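Local coordinates for aldo-keto reductase 1 (Coptotermes gestroi, PDB 5KET), which binds NADP and probably works as an oxidoreductase of the aldo/keto reductase family, built on a TIM barrel, at residues 16-20 against 166-170; 121-125 against 331-335; 240-246 against 316-321. One frame throughout, in Å; residues are numbered along the deposited sequence.

Contact 1 of 3, residues 16-20 against 166-170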
loop_
_atom_site.group_PDB
_atom_site.type_symbol
_atom_site.label_atom_id
_atom_site.label_comp_id
_atom_site.label_asym_id
_atom_site.label_seq_id
_atom_site.Cartn_x
_atom_site.Cartn_y
_atom_site.Cartn_z
ATOM N N PHE A 16 0.162 -15.995 0.809
ATOM C CA PHE A 16 0.250 -15.709 2.236
ATOM C C PHE A 16 0.460 -16.979 3.043
ATOM O O PHE A 16 0.253 -18.101 2.568
ATOM C CB PHE A 16 -1.035 -15.033 2.715
ATOM C CG PHE A 16 -1.310 -13.745 2.050
ATOM C CD1 PHE A 16 -0.271 -12.963 1.597
ATOM C CD2 PHE A 16 -2.604 -13.321 1.851
ATOM C CE1 PHE A 16 -0.519 -11.771 0.977
ATOM C CE2 PHE A 16 -2.860 -12.126 1.230
ATOM C CZ PHE A 16 -1.816 -11.349 0.795
ATOM N N HIS A 17 0.847 -16.772 4.304
ATOM C CA HIS A 17 1.079 -17.896 5.193
ATOM C C HIS A 17 -0.197 -18.709 5.409
ATOM O O HIS A 17 -0.151 -19.946 5.485
ATOM C CB HIS A 17 1.642 -17.387 6.519
ATOM C CG HIS A 17 1.764 -18.445 7.564
ATOM N ND1 HIS A 17 2.945 -19.061 7.870
ATOM C CD2 HIS A 17 0.851 -18.982 8.399
ATOM C CE1 HIS A 17 2.751 -19.946 8.831
ATOM N NE2 HIS A 17 1.483 -19.917 9.174
ATOM N N ASN A 18 -1.352 -18.040 5.458
ATOM C CA ASN A 18 -2.619 -18.755 5.544
ATOM C C ASN A 18 -2.989 -19.469 4.249
ATOM O O ASN A 18 -4.083 -20.040 4.182
ATOM C CB ASN A 18 -3.740 -17.796 5.928
ATOM C CG ASN A 18 -3.753 -16.560 5.072
ATOM O OD1 ASN A 18 -4.326 -16.558 3.986
ATOM N ND2 ASN A 18 -3.122 -15.495 5.552
ATOM N N GLY A 19 -2.132 -19.449 3.228
ATOM C CA GLY A 19 -2.364 -20.196 2.009
ATOM C C GLY A 19 -3.069 -19.444 0.896
ATOM O O GLY A 19 -3.222 -19.999 -0.203
ATOM N N ARG A 20 -3.498 -18.206 1.141
ATOM C CA ARG A 20 -4.188 -17.419 0.129
ATOM C C ARG A 20 -3.201 -16.685 -0.767
ATOM O O ARG A 20 -2.202 -16.131 -0.299
ATOM C CB ARG A 20 -5.134 -16.419 0.787
ATOM C CG ARG A 20 -6.497 -16.993 1.036
ATOM C CD ARG A 20 -7.284 -16.178 2.029
ATOM N NE ARG A 20 -8.102 -17.070 2.834
ATOM C CZ ARG A 20 -9.233 -17.624 2.415
ATOM N NH1 ARG A 20 -9.698 -17.358 1.199
ATOM N NH2 ARG A 20 -9.899 -18.443 3.218
ATOM N N THR A 166 -13.161 -9.825 6.256
ATOM C CA THR A 166 -11.914 -9.804 5.503
ATOM C C THR A 166 -11.315 -11.201 5.529
ATOM O O THR A 166 -11.446 -11.913 6.526
ATOM C CB THR A 166 -10.920 -8.792 6.077
ATOM O OG1 THR A 166 -9.654 -8.938 5.425
ATOM C CG2 THR A 166 -10.750 -8.997 7.586
ATOM N N ARG A 167 -10.673 -11.598 4.431
ATOM C CA ARG A 167 -10.081 -12.930 4.410
ATOM C C ARG A 167 -8.695 -12.952 5.046
ATOM O O ARG A 167 -8.327 -13.951 5.674
ATOM C CB ARG A 167 -10.036 -13.463 2.979
ATOM C CG ARG A 167 -11.416 -13.685 2.378
ATOM C CD ARG A 167 -12.210 -14.700 3.183
ATOM N NE ARG A 167 -13.640 -14.661 2.878
ATOM C CZ ARG A 167 -14.206 -15.318 1.869
ATOM N NH1 ARG A 167 -13.459 -16.064 1.060
ATOM N NH2 ARG A 167 -15.515 -15.220 1.667
ATOM N N SER A 168 -7.928 -11.870 4.915
ATOM C CA SER A 168 -6.625 -11.754 5.555
ATOM C C SER A 168 -6.473 -10.348 6.117
ATOM O O SER A 168 -7.176 -9.416 5.715
ATOM C CB SER A 168 -5.478 -12.049 4.581
ATOM O OG SER A 168 -5.643 -13.304 3.935
ATOM N N VAL A 169 -5.543 -10.200 7.061
ATOM C CA VAL A 169 -5.247 -8.903 7.650
ATOM C C VAL A 169 -3.739 -8.708 7.712
ATOM O O VAL A 169 -2.976 -9.659 7.901
ATOM C CB VAL A 169 -5.877 -8.742 9.047
ATOM C CG1 VAL A 169 -7.376 -8.534 8.921
ATOM C CG2 VAL A 169 -5.574 -9.955 9.903
ATOM N N GLY A 170 -3.313 -7.456 7.553
ATOM C CA GLY A 170 -1.902 -7.129 7.536
ATOM C C GLY A 170 -1.574 -5.737 8.044
ATOM O O GLY A 170 -2.427 -5.066 8.633
#

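Contact 2 of 3, residues 121-125 against 331-335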
loop_
_atom_site.group_PDB
_atom_site.type_symbol
_atom_site.label_atom_id
_atom_site.label_comp_id
_atom_site.label_asym_id
_atom_site.label_seq_id
_atom_site.Cartn_x
_atom_site.Cartn_y
_atom_site.Cartn_z
ATOM N N LEU A 121 -1.758 2.964 9.291
ATOM C CA LEU A 121 -0.670 3.661 9.999
ATOM C C LEU A 121 -0.536 3.225 11.458
ATOM O O LEU A 121 -1.532 3.252 12.193
ATOM C CB LEU A 121 -0.855 5.183 9.936
ATOM C CG LEU A 121 0.152 5.918 9.042
ATOM C CD1 LEU A 121 -0.090 5.592 7.574
ATOM C CD2 LEU A 121 0.095 7.410 9.280
ATOM N N PRO A 122 0.681 2.895 11.902
ATOM C CA PRO A 122 0.943 2.711 13.320
ATOM C C PRO A 122 0.509 3.893 14.174
ATOM O O PRO A 122 0.246 3.725 15.376
ATOM C CB PRO A 122 2.460 2.532 13.380
ATOM C CG PRO A 122 2.937 2.415 12.000
ATOM C CD PRO A 122 1.872 2.811 11.050
ATOM N N VAL A 123 0.489 5.097 13.623
ATOM C CA VAL A 123 0.212 6.310 14.381
ATOM C C VAL A 123 -1.276 6.584 14.300
ATOM O O VAL A 123 -1.830 6.739 13.211
ATOM C CB VAL A 123 1.016 7.505 13.839
ATOM C CG1 VAL A 123 0.616 8.789 14.553
ATOM C CG2 VAL A 123 2.521 7.242 13.942
ATOM N N GLY A 124 -1.935 6.637 15.453
ATOM C CA GLY A 124 -3.361 6.884 15.486
ATOM C C GLY A 124 -3.702 8.364 15.559
ATOM O O GLY A 124 -2.966 9.167 16.121
ATOM N N PHE A 125 -4.825 8.718 14.950
ATOM C CA PHE A 125 -5.447 10.016 15.158
ATOM C C PHE A 125 -6.625 9.811 16.099
ATOM O O PHE A 125 -7.254 8.752 16.098
ATOM C CB PHE A 125 -5.950 10.648 13.854
ATOM C CG PHE A 125 -4.939 10.689 12.743
ATOM C CD1 PHE A 125 -3.590 10.482 12.980
ATOM C CD2 PHE A 125 -5.352 10.946 11.450
ATOM C CE1 PHE A 125 -2.679 10.516 11.946
ATOM C CE2 PHE A 125 -4.448 10.986 10.419
ATOM C CZ PHE A 125 -3.106 10.768 10.664
ATOM N N HIS A 331 5.059 10.565 18.425
ATOM C CA HIS A 331 4.109 9.563 18.850
ATOM C C HIS A 331 4.854 8.259 19.176
ATOM O O HIS A 331 5.775 7.874 18.466
ATOM C CB HIS A 331 3.047 9.317 17.779
ATOM C CG HIS A 331 2.125 8.171 18.065
ATOM N ND1 HIS A 331 0.775 8.306 18.200
ATOM C CD2 HIS A 331 2.363 6.854 18.206
ATOM C CE1 HIS A 331 0.227 7.126 18.438
ATOM N NE2 HIS A 331 1.175 6.222 18.454
ATOM N N PRO A 332 4.460 7.570 20.263
ATOM C CA PRO A 332 5.214 6.388 20.720
ATOM C C PRO A 332 5.418 5.303 19.674
ATOM O O PRO A 332 6.349 4.496 19.805
ATOM C CB PRO A 332 4.377 5.875 21.885
ATOM C CG PRO A 332 3.344 6.932 22.185
ATOM C CD PRO A 332 3.557 8.096 21.293
ATOM N N GLU A 333 4.555 5.234 18.668
ATOM C CA GLU A 333 4.624 4.228 17.622
ATOM C C GLU A 333 4.986 4.856 16.282
ATOM O O GLU A 333 4.321 4.611 15.268
ATOM C CB GLU A 333 3.300 3.472 17.517
ATOM C CG GLU A 333 2.910 2.721 18.783
ATOM C CD GLU A 333 3.862 1.574 19.116
ATOM O OE1 GLU A 333 4.682 1.191 18.248
ATOM O OE2 GLU A 333 3.783 1.052 20.251
ATOM N N HIS A 334 6.008 5.671 16.277
ATOM C CA HIS A 334 6.514 6.195 15.021
ATOM C C HIS A 334 7.496 5.200 14.417
ATOM O O HIS A 334 8.453 4.790 15.089
ATOM C CB HIS A 334 7.189 7.542 15.228
ATOM C CG HIS A 334 7.551 8.226 13.950
ATOM N ND1 HIS A 334 8.792 8.095 13.361
ATOM C CD2 HIS A 334 6.828 9.025 13.133
ATOM C CE1 HIS A 334 8.822 8.798 12.244
ATOM N NE2 HIS A 334 7.641 9.371 12.081
ATOM N N PRO A 335 7.297 4.790 13.162
ATOM C CA PRO A 335 8.035 3.628 12.645
ATOM C C PRO A 335 9.417 3.926 12.092
ATOM O O PRO A 335 10.223 2.989 11.979
ATOM C CB PRO A 335 7.115 3.102 11.540
ATOM C CG PRO A 335 6.414 4.341 11.044
ATOM C CD PRO A 335 6.240 5.241 12.236
#

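Contact 3 of 3, residues 240-246 against 316-321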
loop_
_atom_site.group_PDB
_atom_site.type_symbol
_atom_site.label_atom_id
_atom_site.label_comp_id
_atom_site.label_asym_id
_atom_site.label_seq_id
_atom_site.Cartn_x
_atom_site.Cartn_y
_atom_site.Cartn_z
ATOM N N PRO A 240 10.527 16.553 0.591
ATOM C CA PRO A 240 11.845 16.018 0.968
ATOM C C PRO A 240 12.787 16.012 -0.219
ATOM O O PRO A 240 12.375 16.054 -1.377
ATOM C CB PRO A 240 11.558 14.585 1.430
ATOM C CG PRO A 240 10.102 14.410 1.402
ATOM C CD PRO A 240 9.428 15.638 0.909
ATOM N N GLU A 241 14.083 15.944 0.078
ATOM C CA GLU A 241 15.040 15.888 -1.012
ATOM C C GLU A 241 15.057 14.529 -1.694
ATOM O O GLU A 241 15.393 14.454 -2.883
ATOM C CB GLU A 241 16.434 16.275 -0.512
ATOM C CG GLU A 241 16.460 17.628 0.190
ATOM C CD GLU A 241 16.609 18.807 -0.770
ATOM O OE1 GLU A 241 17.287 18.668 -1.815
ATOM O OE2 GLU A 241 16.019 19.871 -0.480
ATOM N N SER A 242 14.665 13.453 -1.004
ATOM C CA SER A 242 14.548 12.159 -1.662
ATOM C C SER A 242 13.430 12.142 -2.693
ATOM O O SER A 242 13.429 11.278 -3.579
ATOM C CB SER A 242 14.314 11.057 -0.633
ATOM O OG SER A 242 13.135 11.303 0.111
ATOM N N ALA A 243 12.471 13.063 -2.589
ATOM C CA ALA A 243 11.420 13.188 -3.590
ATOM C C ALA A 243 11.911 13.855 -4.863
ATOM O O ALA A 243 11.161 13.914 -5.844
ATOM C CB ALA A 243 10.234 13.970 -3.018
ATOM N N LYS A 244 13.143 14.368 -4.859
ATOM C CA LYS A 244 13.773 14.960 -6.033
ATOM C C LYS A 244 14.615 13.953 -6.809
ATOM O O LYS A 244 15.615 14.335 -7.426
ATOM C CB LYS A 244 14.636 16.155 -5.614
ATOM C CG LYS A 244 13.884 17.296 -4.927
ATOM C CD LYS A 244 14.847 18.392 -4.468
ATOM C CE LYS A 244 14.128 19.705 -4.158
ATOM N NZ LYS A 244 13.091 19.560 -3.099
ATOM N N PHE A 245 14.250 12.671 -6.776
ATOM C CA PHE A 245 15.006 11.613 -7.442
ATOM C C PHE A 245 14.054 10.737 -8.231
ATOM O O PHE A 245 13.207 10.062 -7.641
ATOM C CB PHE A 245 15.773 10.756 -6.441
ATOM C CG PHE A 245 16.974 11.423 -5.882
ATOM C CD1 PHE A 245 16.868 12.240 -4.774
ATOM C CD2 PHE A 245 18.213 11.243 -6.469
ATOM C CE1 PHE A 245 17.977 12.864 -4.251
ATOM C CE2 PHE A 245 19.326 11.865 -5.953
ATOM C CZ PHE A 245 19.208 12.679 -4.839
ATOM N N ASP A 246 14.207 10.719 -9.555
ATOM C CA ASP A 246 13.266 9.968 -10.372
ATOM C C ASP A 246 13.904 8.671 -10.863
ATOM O O ASP A 246 14.748 8.702 -11.775
ATOM C CB ASP A 246 12.780 10.810 -11.541
ATOM C CG ASP A 246 11.495 10.287 -12.138
ATOM O OD1 ASP A 246 11.084 9.156 -11.795
ATOM O OD2 ASP A 246 10.896 11.008 -12.970
ATOM N N ALA A 316 16.369 7.232 3.698
ATOM C CA ALA A 316 16.297 8.553 3.079
ATOM C C ALA A 316 16.977 8.680 1.710
ATOM O O ALA A 316 17.966 9.397 1.594
ATOM C CB ALA A 316 16.883 9.589 4.030
ATOM N N GLY A 317 16.469 8.001 0.681
ATOM C CA GLY A 317 15.429 6.997 0.796
ATOM C C GLY A 317 13.968 7.396 0.758
ATOM O O GLY A 317 13.368 7.482 -0.314
ATOM N N ARG A 318 13.388 7.615 1.939
ATOM C CA ARG A 318 11.947 7.785 2.045
ATOM C C ARG A 318 11.505 9.113 1.463
ATOM O O ARG A 318 12.038 10.168 1.811
ATOM C CB ARG A 318 11.497 7.720 3.500
ATOM C CG ARG A 318 12.169 6.665 4.292
ATOM C CD ARG A 318 11.945 6.865 5.768
ATOM N NE ARG A 318 12.209 5.612 6.439
ATOM C CZ ARG A 318 11.426 4.552 6.335
ATOM N NH1 ARG A 318 10.299 4.625 5.640
ATOM N NH2 ARG A 318 11.750 3.428 6.951
ATOM N N ARG A 319 10.507 9.056 0.588
ATOM C CA ARG A 319 9.707 10.229 0.280
ATOM C C ARG A 319 8.430 10.267 1.083
ATOM O O ARG A 319 7.930 11.354 1.386
ATOM C CB ARG A 319 9.329 10.248 -1.194
ATOM C CG ARG A 319 10.408 9.705 -2.024
ATOM C CD ARG A 319 9.911 8.932 -3.236
ATOM N NE ARG A 319 11.004 8.922 -4.228
ATOM C CZ ARG A 319 11.087 9.756 -5.256
ATOM N NH1 ARG A 319 10.160 10.689 -5.457
ATOM N NH2 ARG A 319 12.092 9.697 -6.071
ATOM N N PHE A 320 7.875 9.097 1.398
ATOM C CA PHE A 320 6.699 9.008 2.261
ATOM C C PHE A 320 7.162 8.959 3.716
ATOM O O PHE A 320 7.032 7.959 4.426
ATOM C CB PHE A 320 5.851 7.801 1.889
ATOM C CG PHE A 320 5.207 7.912 0.539
ATOM C CD1 PHE A 320 5.947 7.708 -0.624
ATOM C CD2 PHE A 320 3.864 8.230 0.430
ATOM C CE1 PHE A 320 5.349 7.820 -1.864
ATOM C CE2 PHE A 320 3.265 8.339 -0.797
ATOM C CZ PHE A 320 4.005 8.131 -1.950
ATOM N N ARG A 321 7.751 10.073 4.142
ATOM C CA ARG A 321 8.147 10.213 5.528
ATOM C C ARG A 321 6.931 10.540 6.380
ATOM O O ARG A 321 5.841 10.832 5.879
ATOM C CB ARG A 321 9.210 11.302 5.689
ATOM C CG ARG A 321 10.300 11.268 4.646
ATOM C CD ARG A 321 11.480 12.139 5.048
ATOM N NE ARG A 321 12.451 11.402 5.855
ATOM C CZ ARG A 321 13.444 10.667 5.350
ATOM N NH1 ARG A 321 13.602 10.564 4.030
ATOM N NH2 ARG A 321 14.281 10.031 6.166
#

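Contact 1 of 3, residues 16-20 against 166-170
Ser168 points its hydroxyl at segment 16-20, and three side chains of that segment gather round it. Asn18 comes nearest, with OD1 at 3.5 Å from Ser168 OG. Phe16 CD2 lies 3.7 Å from Ser168 OG, oblique to the ring. The aliphatic part of Arg20 also arrives, with Arg20 CD 3.8 Å from Ser168 OG. No hydrogen bond joins the two segments, so the contact rests on van der Waals packing.

The Asn18 side chain stands between its own backbone N and carbonyl carbon (chi1 50°). This turns the amide back over the turn, where OD1 takes a weak hydrogen bond from Arg20 N. Arg20 bends at chi3. Its guanidinium then lies with one face toward Arg167 CB and CD. The two guanidinium planes are 71° apart, and Arg20 NH1 sits at the edge of the Arg167 group, 4.0 Å from Arg167 NH1. These like charges probably repel weakly. Arg167 also makes a cation-pi contact with Tyr113.

Phe16 to Gly19 form a type I beta turn, closed by Gly19 N to Phe16 O at 2.8 Å. The turn links strands 14-15 and 21-22, a short antiparallel hairpin. It packs here against the start of strand 166-172 of the parallel eight-stranded barrel, as expected of the N-terminal hairpin that covers the bottom of the aldo-keto reductase TIM barrel.

Contact 2 of 3, residues 121-125 against 331-335
Val123 lays a methyl over the ring of His331. Val123 CG1 is 4.1 Å from the centroid of the His331 ring and 29° off the ring normal, a CH-pi contact.

The His331 side chain can be followed outward. His331 CB lies 4.1 Å from Val123 CG1. CG stands anti to the backbone N (chi1 173°), which carries the ring across to segment 121-125. His331 CG and ND1 both meet Val123 CG1, with ND1 the closer at 3.7 Å. At the far end His331 CE1 comes within 3.7 Å of Gly124 N, and His331 NE2 lies 4.1 Å from Pro122 O. Cut back to an alanine, His331 would probably leave the CG1 methyl of Val123 without its ring face and open a gap beside Gly124.

The other methyl, Val123 CG2, rests 3.5 Å from Glu333 O. Pro122 CB meets Glu333 O at 3.4 Å, and the side chains of Pro122 and Pro335 meet CG to CG, crossing at about a right angle. Glu333 turns its carboxylate away, to a salt bridge with Arg181 and a weak hydrogen bond from Gln178 NE2.

No hydrogen bond spans the two segments. Between them the contact is one of shape and dispersion; polar bonds of the C-terminal loop, such as Glu333 with Arg181, go to other partners.

Contact 3 of 3, residues 240-246 against 316-321
Ser242 and Arg318 make the one hydrogen bond assigned across this contact, from Ser242 OG to Arg318 O. It is modelled very short, so little should be read into its length. The Ser242 hydroxyl stands between its own backbone N and carbonyl carbon (chi1 59°), and this directs it at segment 316-321. Arg318 O has a second donor. Arg321 bends at chi3 and brings Arg321 NH1 to 2.7 Å from Arg318 O, in a weak bond with an angle of 124° at the hydrogen. Ser242 OG lies near the edge of that guanidinium, 4.0 Å from Arg321 NH1.

Polar packing round Arg319 covers the largest area. Its chain bends at chi2 and reaches alongside residues 242-245. Ser242 O sits over one face of the Arg319 guanidinium, 3.1 Å above its plane and offset toward the rim. On its way there, Arg319 CG passes 3.7 Å from Ser242 O. Ala243 CA also lies over a face, with Arg319 NH1 at 3.4 Å. The carbonyl of Phe245 is at the edge of the group, but the model is too tight there to assign a bond.

In the aldo-keto reductase TIM barrel, segment 240-246 lies in the long connection after the seventh strand, 216-220. Residues 316-321 belong to the C-terminal stretch after the eighth, in the loop that follows helix 302-310. They also reach the cofactor: Phe320 touches the bound NADP and meets Tyr220 edge-to-face. Glu196 accepts hydrogen bonds from the backbone N of Arg319 and of Phe320.

Carbon also packs on polar atoms: Pro240 CG lies 3.7 Å from Arg319 O. Helix 228-234 touches both segments, Ile232 on Pro240 and Leu228 on Arg319.

Contacts 2 and 3 lie near the cofactor, and contact 1 is farther off. Contact 3 reaches the bound NADP itself, through Phe320; contact 2 stays about 8 Å from it, measured from the Pro122 side chain. In contact 1 the side chain of Phe16 is about 14 Å from the bound NADP. Pro122 is also about 4 Å from Asn173, a binding residue for NADP, measured between side chains. Contacts 2 and 3 have centres 20 Å apart and nearest atoms about 5 Å apart; contact 3 is nested in the chain loop that contact 2 closes. Contacts 1 and 3 lie on opposite sides of the chain's centre, 31 Å between centres. The segments of contacts 1 and 2 alternate along the chain.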